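Local coordinates for protein Hcp1 family type VI secretion system effector (Yersinia pestis, PDB 3V4H) that probably assembles into hexameric rings and serves as a secreted tube-forming component of a type VI secretion system, at residues D34-E39 against K101-V106; F125-I130 against S152-T157; V133-S138 against P145-R150. All blocks are in the same frame, centred on the assembly; numbering follows the deposited sequence.

Interaction 1. Residues D34-E39 against K101-V106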
loop_
_atom_site.group_PDB
_atom_site.type_symbol
_atom_site.label_atom_id
_atom_site.label_comp_id
_atom_site.label_asym_id
_atom_site.label_seq_id
_atom_site.Cartn_x
_atom_site.Cartn_y
_atom_site.Cartn_z
ATOM N N ASP A 34 18.529 -6.800 31.771
ATOM C CA ASP A 34 19.112 -6.504 33.065
ATOM C C ASP A 34 18.535 -5.287 33.703
ATOM O O ASP A 34 18.508 -4.238 33.128
ATOM C CB ASP A 34 20.610 -6.336 32.968
ATOM C CG ASP A 34 21.344 -7.625 33.178
ATOM O OD1 ASP A 34 20.848 -8.493 33.891
ATOM O OD2 ASP A 34 22.422 -7.790 32.604
ATOM N N GLY A 35 18.084 -5.444 34.925
ATOM C CA GLY A 35 17.502 -4.347 35.681
ATOM C C GLY A 35 16.063 -3.990 35.313
ATOM O O GLY A 35 15.480 -3.137 35.942
ATOM N N ILE A 36 15.475 -4.626 34.306
ATOM C CA ILE A 36 14.141 -4.253 33.903
ATOM C C ILE A 36 13.292 -5.529 33.829
ATOM O O ILE A 36 13.234 -6.236 32.789
ATOM C CB ILE A 36 14.135 -3.496 32.544
ATOM C CG1 ILE A 36 15.037 -2.249 32.592
ATOM C CG2 ILE A 36 12.722 -3.101 32.165
ATOM C CD1 ILE A 36 15.145 -1.461 31.299
ATOM N N GLU A 37 12.600 -5.802 34.924
ATOM C CA GLU A 37 11.677 -6.915 34.958
ATOM C C GLU A 37 10.393 -6.729 34.129
ATOM O O GLU A 37 9.860 -5.631 34.014
ATOM C CB GLU A 37 11.275 -7.187 36.382
ATOM C CG GLU A 37 12.304 -8.000 37.106
ATOM C CD GLU A 37 11.863 -8.330 38.499
ATOM O OE1 GLU A 37 10.688 -8.046 38.847
ATOM O OE2 GLU A 37 12.699 -8.877 39.233
ATOM N N GLY A 38 9.892 -7.825 33.584
ATOM C CA GLY A 38 8.556 -7.840 32.975
ATOM C C GLY A 38 7.638 -8.533 33.942
ATOM O O GLY A 38 7.905 -8.537 35.141
ATOM N N GLU A 39 6.587 -9.162 33.439
ATOM C CA GLU A 39 5.619 -9.805 34.305
ATOM C C GLU A 39 5.093 -11.143 33.751
ATOM O O GLU A 39 4.017 -11.573 34.121
ATOM C CB GLU A 39 4.453 -8.832 34.566
ATOM C CG GLU A 39 3.686 -8.469 33.314
ATOM C CD GLU A 39 2.722 -7.296 33.473
ATOM O OE1 GLU A 39 1.703 -7.329 32.733
ATOM O OE2 GLU A 39 2.986 -6.341 34.259
ATOM N N LYS A 101 21.006 5.189 28.900
ATOM C CA LYS A 101 21.560 4.461 30.026
ATOM C C LYS A 101 21.931 3.071 29.522
ATOM O O LYS A 101 21.176 2.460 28.788
ATOM C CB LYS A 101 20.484 4.372 31.105
ATOM C CG LYS A 101 20.991 4.204 32.522
ATOM C CD LYS A 101 20.203 3.128 33.258
ATOM C CE LYS A 101 20.183 3.349 34.764
ATOM N NZ LYS A 101 19.035 4.228 35.110
ATOM N N HIS A 102 23.089 2.558 29.897
ATOM C CA HIS A 102 23.542 1.300 29.315
ATOM C C HIS A 102 22.983 0.174 30.110
ATOM O O HIS A 102 22.744 0.309 31.302
ATOM C CB HIS A 102 25.067 1.217 29.267
ATOM C CG HIS A 102 25.698 2.150 28.259
ATOM N ND1 HIS A 102 26.862 1.875 27.653
ATOM C CD2 HIS A 102 25.276 3.381 27.759
ATOM C CE1 HIS A 102 27.181 2.881 26.813
ATOM N NE2 HIS A 102 26.209 3.802 26.879
ATOM N N ILE A 103 22.754 -0.946 29.431
ATOM C CA ILE A 103 22.194 -2.158 30.026
ATOM C C ILE A 103 23.206 -3.257 29.747
ATOM O O ILE A 103 23.654 -3.398 28.609
ATOM C CB ILE A 103 20.850 -2.530 29.373
ATOM C CG1 ILE A 103 19.767 -1.469 29.655
ATOM C CG2 ILE A 103 20.386 -3.915 29.835
ATOM C CD1 ILE A 103 18.496 -1.620 28.786
ATOM N N LYS A 104 23.561 -4.038 30.761
ATOM C CA LYS A 104 24.732 -4.924 30.651
ATOM C C LYS A 104 24.470 -6.168 29.804
ATOM O O LYS A 104 25.281 -6.519 28.952
ATOM C CB LYS A 104 25.215 -5.338 32.032
ATOM C CG LYS A 104 25.817 -4.195 32.823
ATOM C CD LYS A 104 26.863 -4.717 33.795
ATOM C CE LYS A 104 27.547 -3.601 34.561
ATOM N NZ LYS A 104 28.737 -4.115 35.292
ATOM N N ASN A 105 23.325 -6.808 30.035
ATOM C CA ASN A 105 22.993 -8.080 29.419
ATOM C C ASN A 105 21.522 -8.073 29.076
ATOM O O ASN A 105 20.709 -7.586 29.875
ATOM C CB ASN A 105 23.225 -9.241 30.391
ATOM C CG ASN A 105 24.661 -9.382 30.810
ATOM O OD1 ASN A 105 25.461 -9.926 30.059
ATOM N ND2 ASN A 105 25.004 -8.909 32.020
ATOM N N VAL A 106 21.213 -8.599 27.888
ATOM C CA VAL A 106 19.865 -8.856 27.434
ATOM C C VAL A 106 19.892 -10.241 26.824
ATOM O O VAL A 106 20.814 -10.560 26.059
ATOM C CB VAL A 106 19.413 -7.846 26.362
ATOM C CG1 VAL A 106 18.056 -8.247 25.768
ATOM C CG2 VAL A 106 19.329 -6.440 26.952
#

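Interaction 2. Residues F125-I130 against S152-T157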
loop_
_atom_site.group_PDB
_atom_site.type_symbol
_atom_site.label_atom_id
_atom_site.label_comp_id
_atom_site.label_asym_id
_atom_site.label_seq_id
_atom_site.Cartn_x
_atom_site.Cartn_y
_atom_site.Cartn_z
ATOM N N PHE A 125 22.744 -10.426 24.085
ATOM C CA PHE A 125 23.382 -9.194 23.672
ATOM C C PHE A 125 24.089 -8.567 24.867
ATOM O O PHE A 125 23.639 -8.724 26.012
ATOM C CB PHE A 125 22.358 -8.192 23.102
ATOM C CG PHE A 125 21.329 -8.800 22.206
ATOM C CD1 PHE A 125 21.411 -8.674 20.824
ATOM C CD2 PHE A 125 20.220 -9.437 22.742
ATOM C CE1 PHE A 125 20.431 -9.197 20.005
ATOM C CE2 PHE A 125 19.239 -9.973 21.920
ATOM C CZ PHE A 125 19.346 -9.852 20.546
ATOM N N THR A 126 25.187 -7.861 24.582
ATOM C CA THR A 126 25.983 -7.177 25.575
ATOM C C THR A 126 26.067 -5.685 25.335
ATOM O O THR A 126 26.195 -5.250 24.192
ATOM C CB THR A 126 27.413 -7.699 25.547
ATOM O OG1 THR A 126 27.375 -9.044 25.976
ATOM C CG2 THR A 126 28.332 -6.902 26.490
ATOM N N ASP A 127 26.022 -4.926 26.436
ATOM C CA ASP A 127 26.128 -3.484 26.417
ATOM C C ASP A 127 25.074 -2.854 25.514
ATOM O O ASP A 127 25.392 -2.296 24.466
ATOM C CB ASP A 127 27.524 -3.078 25.970
ATOM C CG ASP A 127 27.858 -1.686 26.354
ATOM O OD1 ASP A 127 27.241 -1.178 27.317
ATOM O OD2 ASP A 127 28.748 -1.099 25.705
ATOM N N VAL A 128 23.824 -2.923 25.972
ATOM C CA VAL A 128 22.649 -2.528 25.191
ATOM C C VAL A 128 22.204 -1.092 25.512
ATOM O O VAL A 128 22.267 -0.656 26.675
ATOM C CB VAL A 128 21.482 -3.490 25.471
ATOM C CG1 VAL A 128 20.180 -2.934 24.898
ATOM C CG2 VAL A 128 21.785 -4.875 24.897
ATOM N N ILE A 129 21.820 -0.350 24.479
ATOM C CA ILE A 129 21.236 0.987 24.633
ATOM C C ILE A 129 19.906 1.002 23.892
ATOM O O ILE A 129 19.814 0.538 22.760
ATOM C CB ILE A 129 22.141 2.084 24.067
ATOM C CG1 ILE A 129 23.464 2.110 24.842
ATOM C CG2 ILE A 129 21.451 3.448 24.123
ATOM C CD1 ILE A 129 24.477 3.086 24.296
ATOM N N ILE A 130 18.874 1.489 24.563
ATOM C CA ILE A 130 17.542 1.546 24.020
ATOM C C ILE A 130 17.454 2.764 23.153
ATOM O O ILE A 130 17.584 3.876 23.629
ATOM C CB ILE A 130 16.490 1.528 25.129
ATOM C CG1 ILE A 130 16.635 0.221 25.910
ATOM C CG2 ILE A 130 15.060 1.587 24.546
ATOM C CD1 ILE A 130 15.859 0.231 27.195
ATOM N N SER A 152 20.452 -0.872 20.641
ATOM C CA SER A 152 21.861 -0.983 20.256
ATOM C C SER A 152 22.547 -2.089 21.001
ATOM O O SER A 152 22.100 -2.414 22.086
ATOM C CB SER A 152 22.590 0.265 20.732
ATOM O OG SER A 152 22.937 0.982 19.612
ATOM N N PHE A 153 23.675 -2.593 20.477
ATOM C CA PHE A 153 24.528 -3.507 21.250
ATOM C C PHE A 153 25.955 -3.566 20.682
ATOM O O PHE A 153 26.204 -3.269 19.510
ATOM C CB PHE A 153 23.886 -4.907 21.378
ATOM C CG PHE A 153 23.518 -5.524 20.061
ATOM C CD1 PHE A 153 24.440 -6.295 19.347
ATOM C CD2 PHE A 153 22.275 -5.300 19.504
ATOM C CE1 PHE A 153 24.131 -6.826 18.112
ATOM C CE2 PHE A 153 21.930 -5.861 18.279
ATOM C CZ PHE A 153 22.846 -6.614 17.581
ATOM N N THR A 154 26.925 -3.875 21.536
ATOM C CA THR A 154 28.306 -3.960 21.080
ATOM C C THR A 154 28.700 -5.382 20.695
ATOM O O THR A 154 29.560 -5.559 19.856
ATOM C CB THR A 154 29.263 -3.358 22.129
ATOM O OG1 THR A 154 28.897 -3.860 23.416
ATOM C CG2 THR A 154 29.127 -1.841 22.133
ATOM N N LYS A 155 28.067 -6.386 21.304
ATOM C CA LYS A 155 28.310 -7.789 20.989
ATOM C C LYS A 155 27.022 -8.570 21.067
ATOM O O LYS A 155 26.083 -8.155 21.747
ATOM C CB LYS A 155 29.280 -8.421 21.981
ATOM C CG LYS A 155 30.589 -7.668 22.109
ATOM C CD LYS A 155 31.588 -8.425 22.964
ATOM C CE LYS A 155 31.548 -8.027 24.430
ATOM N NZ LYS A 155 32.872 -8.306 25.027
ATOM N N MET A 156 26.991 -9.701 20.368
ATOM C CA MET A 156 25.906 -10.661 20.516
ATOM C C MET A 156 26.392 -12.085 20.311
ATOM O O MET A 156 27.361 -12.309 19.609
ATOM C CB MET A 156 24.787 -10.359 19.493
ATOM C CG MET A 156 25.137 -10.500 18.012
ATOM S SD MET A 156 25.142 -12.190 17.358
ATOM C CE MET A 156 23.611 -12.765 18.014
ATOM N N THR A 157 25.663 -13.048 20.867
ATOM C CA THR A 157 25.869 -14.461 20.576
ATOM C C THR A 157 24.546 -15.060 20.172
ATOM O O THR A 157 23.526 -14.741 20.783
ATOM C CB THR A 157 26.416 -15.169 21.808
ATOM O OG1 THR A 157 27.803 -14.806 21.965
ATOM C CG2 THR A 157 26.339 -16.682 21.668
#

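Interaction 3. Residues V133-S138 against P145-R150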
loop_
_atom_site.group_PDB
_atom_site.type_symbol
_atom_site.label_atom_id
_atom_site.label_comp_id
_atom_site.label_asym_id
_atom_site.label_seq_id
_atom_site.Cartn_x
_atom_site.Cartn_y
_atom_site.Cartn_z
ATOM N N VAL A 133 11.454 3.832 21.468
ATOM C CA VAL A 133 10.245 3.347 22.136
ATOM C C VAL A 133 8.991 3.925 21.456
ATOM O O VAL A 133 8.737 5.128 21.551
ATOM C CB VAL A 133 10.198 3.734 23.630
ATOM C CG1 VAL A 133 8.971 3.076 24.276
ATOM C CG2 VAL A 133 11.508 3.366 24.353
ATOM N N ASP A 134 8.212 3.075 20.768
ATOM C CA ASP A 134 7.006 3.519 20.048
ATOM C C ASP A 134 5.846 2.778 20.684
ATOM O O ASP A 134 5.889 1.554 20.715
ATOM C CB ASP A 134 7.051 3.142 18.569
ATOM C CG ASP A 134 8.100 3.890 17.784
ATOM O OD1 ASP A 134 7.885 5.086 17.490
ATOM O OD2 ASP A 134 9.132 3.291 17.412
ATOM N N MET A 135 4.852 3.495 21.214
ATOM C CA MET A 135 3.695 2.863 21.862
ATOM C C MET A 135 2.416 3.251 21.115
ATOM O O MET A 135 2.370 4.313 20.494
ATOM C CB MET A 135 3.602 3.180 23.378
ATOM C CG MET A 135 3.818 4.634 23.814
ATOM S SD MET A 135 4.047 4.913 25.617
ATOM C CE MET A 135 5.831 4.935 25.731
ATOM N N ALA A 136 1.399 2.385 21.176
ATOM C CA ALA A 136 0.135 2.622 20.502
ATOM C C ALA A 136 -1.007 1.746 21.007
ATOM O O ALA A 136 -0.802 0.601 21.437
ATOM C CB ALA A 136 0.297 2.463 19.001
ATOM N N GLY A 137 -2.211 2.297 20.978
ATOM C CA GLY A 137 -3.384 1.555 21.398
ATOM C C GLY A 137 -4.550 1.963 20.523
ATOM O O GLY A 137 -4.527 3.031 19.907
ATOM N N SER A 138 -5.583 1.134 20.505
ATOM C CA SER A 138 -6.813 1.428 19.800
ATOM C C SER A 138 -7.908 0.604 20.450
ATOM O O SER A 138 -7.609 -0.314 21.211
ATOM C CB SER A 138 -6.669 1.056 18.338
ATOM O OG SER A 138 -6.624 -0.350 18.211
ATOM N N PRO A 145 -2.753 -2.052 24.738
ATOM C CA PRO A 145 -1.824 -1.362 23.881
ATOM C C PRO A 145 -0.469 -2.033 23.865
ATOM O O PRO A 145 -0.135 -2.820 24.743
ATOM C CB PRO A 145 -1.716 0.013 24.542
ATOM C CG PRO A 145 -2.052 -0.258 25.966
ATOM C CD PRO A 145 -3.215 -1.175 25.818
ATOM N N ARG A 146 0.328 -1.743 22.859
ATOM C CA ARG A 146 1.596 -2.417 22.773
ATOM C C ARG A 146 2.665 -1.436 22.433
ATOM O O ARG A 146 2.378 -0.314 22.088
ATOM C CB ARG A 146 1.538 -3.510 21.743
ATOM C CG ARG A 146 1.321 -3.062 20.328
ATOM C CD ARG A 146 1.220 -4.312 19.470
ATOM N NE ARG A 146 -0.025 -5.037 19.719
ATOM C CZ ARG A 146 -0.273 -6.292 19.327
ATOM N NH1 ARG A 146 0.657 -7.006 18.686
ATOM N NH2 ARG A 146 -1.461 -6.848 19.584
ATOM N N GLU A 147 3.894 -1.890 22.485
ATOM C CA GLU A 147 5.019 -1.028 22.333
ATOM C C GLU A 147 6.168 -1.797 21.629
ATOM O O GLU A 147 6.407 -2.962 21.881
ATOM C CB GLU A 147 5.385 -0.618 23.771
ATOM C CG GLU A 147 6.723 -0.036 24.018
ATOM C CD GLU A 147 6.869 0.380 25.499
ATOM O OE1 GLU A 147 6.315 1.447 25.847
ATOM O OE2 GLU A 147 7.511 -0.372 26.297
ATOM N N GLU A 148 6.791 -1.141 20.686
ATOM C CA GLU A 148 7.911 -1.652 19.998
ATOM C C GLU A 148 9.145 -1.005 20.620
ATOM O O GLU A 148 9.181 0.217 20.860
ATOM C CB GLU A 148 7.814 -1.321 18.519
ATOM C CG GLU A 148 9.153 -1.421 17.824
ATOM C CD GLU A 148 9.093 -1.144 16.343
ATOM O OE1 GLU A 148 10.031 -0.411 15.894
ATOM O OE2 GLU A 148 8.137 -1.664 15.659
ATOM N N ILE A 149 10.157 -1.838 20.850
ATOM C CA ILE A 149 11.451 -1.429 21.408
ATOM C C ILE A 149 12.533 -1.896 20.430
ATOM O O ILE A 149 12.455 -3.041 19.916
ATOM C CB ILE A 149 11.629 -2.005 22.818
ATOM C CG1 ILE A 149 10.705 -1.251 23.782
ATOM C CG2 ILE A 149 13.080 -1.873 23.281
ATOM C CD1 ILE A 149 10.075 -2.135 24.824
ATOM N N ARG A 150 13.411 -0.954 20.072
ATOM C CA ARG A 150 14.654 -1.192 19.363
ATOM C C ARG A 150 15.847 -0.880 20.247
ATOM O O ARG A 150 15.776 0.034 21.067
ATOM C CB ARG A 150 14.757 -0.269 18.174
ATOM C CG ARG A 150 13.534 -0.390 17.317
ATOM C CD ARG A 150 13.724 0.181 15.943
ATOM N NE ARG A 150 12.474 0.035 15.201
ATOM C CZ ARG A 150 12.293 0.442 13.955
ATOM N NH1 ARG A 150 13.282 1.030 13.286
ATOM N NH2 ARG A 150 11.114 0.255 13.376
#

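Interaction 1. Residues D34-E39 against K101-V106
Just past the end of strand 29-33 in the six-stranded antiparallel sheet, in the loop that follows, Asp34 keeps one backbone hydrogen bond to strand 103-111 at Asn105. Its N donates to Asn105 O, 3.0 Å away with an angle of 157° at the hydrogen. The two side chains lie side by side and point the same way, with carboxylate and amide planes nearly perpendicular (83°). Asn105 ND2 is placed to donate to Asp34 OD2 at 2.9 Å, although that oxygen sits too close to Asn105 CB in the model, so its place, and with it the bond, is doubtful.

On the buried side hydrocarbon takes over: CD1 of Ile36 and CD1 of Ile103 meet at 4.2 Å, the two isoleucines crossing at about a right angle. The other branch of Ile103 ends in CG2, a methyl that lies 3.8 Å from the backbone oxygen O of Asp34. The branched chains of both isoleucines fill the space beside helix 90-99, where Tyr96 touches both and Leu93 touches Ile36.

The contact therefore divides by chemistry: polar groups meet at its more exposed end, where water can probably compete for them, and hydrocarbon is turned inward toward the helix.

Interaction 2. Residues F125-I130 against S152-T157
Phe125 and Phe153 meet edge-to-face, with ring centroids 5.0 Å apart and planes inclined at 58°, a tilted version of the T-shaped pair. Phe125 CD1 stands 3.7 Å above the Phe153 ring, over its centre. Phe153 reaches this place with CG lying between its backbone N and carbonyl carbon (chi1 54°), which swings the ring across toward Phe125. The apolar patch widens at Met156 CB, which approaches Phe125 CD1, and at Val128 CG2, which lies 4.1 Å from Phe153 CB. Phe151, Phe80 and Trp56 bring further rings to this pair, so large flat side chains suit both positions.

The backbones run antiparallel, but their ladder is interrupted. Thr126 pairs with Lys155 and Ile129 with Ser152, while between them the chain turns a corner at Asp127. This corner, and the loop residues Phe153 and Thr154 across from it, let strands 119-126 and 155-162 belong to one sheet and strands 128-138 and 146-152 to the other, so that the two antiparallel sheets of the beta-barrel fold known from the Hcp family are joined through continuous chain. Asp127 takes a positive phi there, and its OD1 is hydrogen-bonded to His102 ND1.

Among the hydrogen bonds, Ile129 and Ser152 bond reciprocally: Ser152 N donates to Ile129 O at 2.6 Å, and Ile129 N to Ser152 O at 3.2 Å. Thr126 N donates to Lys155 O. Thr126 O is gripped twice by Thr154, by its N and by its OG1, each at 3.1 Å, the hydroxyl arriving from well above the carbonyl plane. A threonine suits position 154, in the loop facing the corner, because its hydroxyl, with chi1 46°, folds back to the same carbonyl that its own N-H engages.

Interaction 3. Residues V133-S138 against P145-R150
Asp134 and Glu148 form one hydrogen-bonded pair of a beta hairpin, and Ala136 and Arg146 form the next. In each pair both N-H groups and both carbonyls are used: Glu148 N to Asp134 O is 2.8 Å, Asp134 N to Glu148 O is 3.0 Å, and the two bonds between Ala136 and Arg146 are similar. Between them the non-hydrogen-bonded pair Met135 and Glu147 brings its CA atoms to 4.1 Å.

On the face of Asp134 and Glu148 the carboxylates lie side by side, planes 83° apart, with OD2 of Asp134 4.1 Å from OE1 of Glu148. Glu148 OE1 is held in a salt bridge by Arg150, whose NE (2.6 Å) and NH2 grip it side-on, with that oxygen near the guanidinium plane; this probably eases the repulsion from Asp134.

The opposite face is buried. Glu147 extends its chain with CG anti to its backbone N (chi1 163°) and splits its two oxygens: OE2 is hydrogen-bonded to His84 NE2 and to Ser90 OG, whereas OE1 has no polar partner in the model and packs against Val133 CG1 and Met135 CE, each at 3.5 Å. Val133 and Met135 give OE1 an apolar surrounding, which may raise the pKa of Glu147. Near the turn, Pro145 CB sits 3.3 Å from Ala136 O and packs beside Gly137, where the lack of a side chain avoids crowding.

Strand 146-152 lies between 128-138 and 76-85, and Leu93 and Cys97 of helix 90-99 touch the buried face; along its other edge, strand 128-138 pairs antiparallel with a strand of a second subunit, so the sheet runs on into that subunit, consistent with the ring assembly of Hcp proteins.

In the fold
Interactions 1 and 2 are centred 11 Å apart and share a seam: Ile103 O to Val128 N (2.7 Å) and Val106 O to Phe125 N (2.8 Å) are probable hydrogen bonds joining 101-106 to 125-130 on both sides of the corners at Lys104 and Asp127. Interaction 3 lies further along the same strand 128-138, its centre 21 Å from that of interaction 2; the two touch where Ile130 CG2 comes within 4.2 Å of Ile149 CG2. Interactions 1 and 3 do not meet, their nearest atoms being about 8 Å apart. Together they lead from the six-stranded sheet, through the corners, to the four-stranded sheet and its subunit boundary.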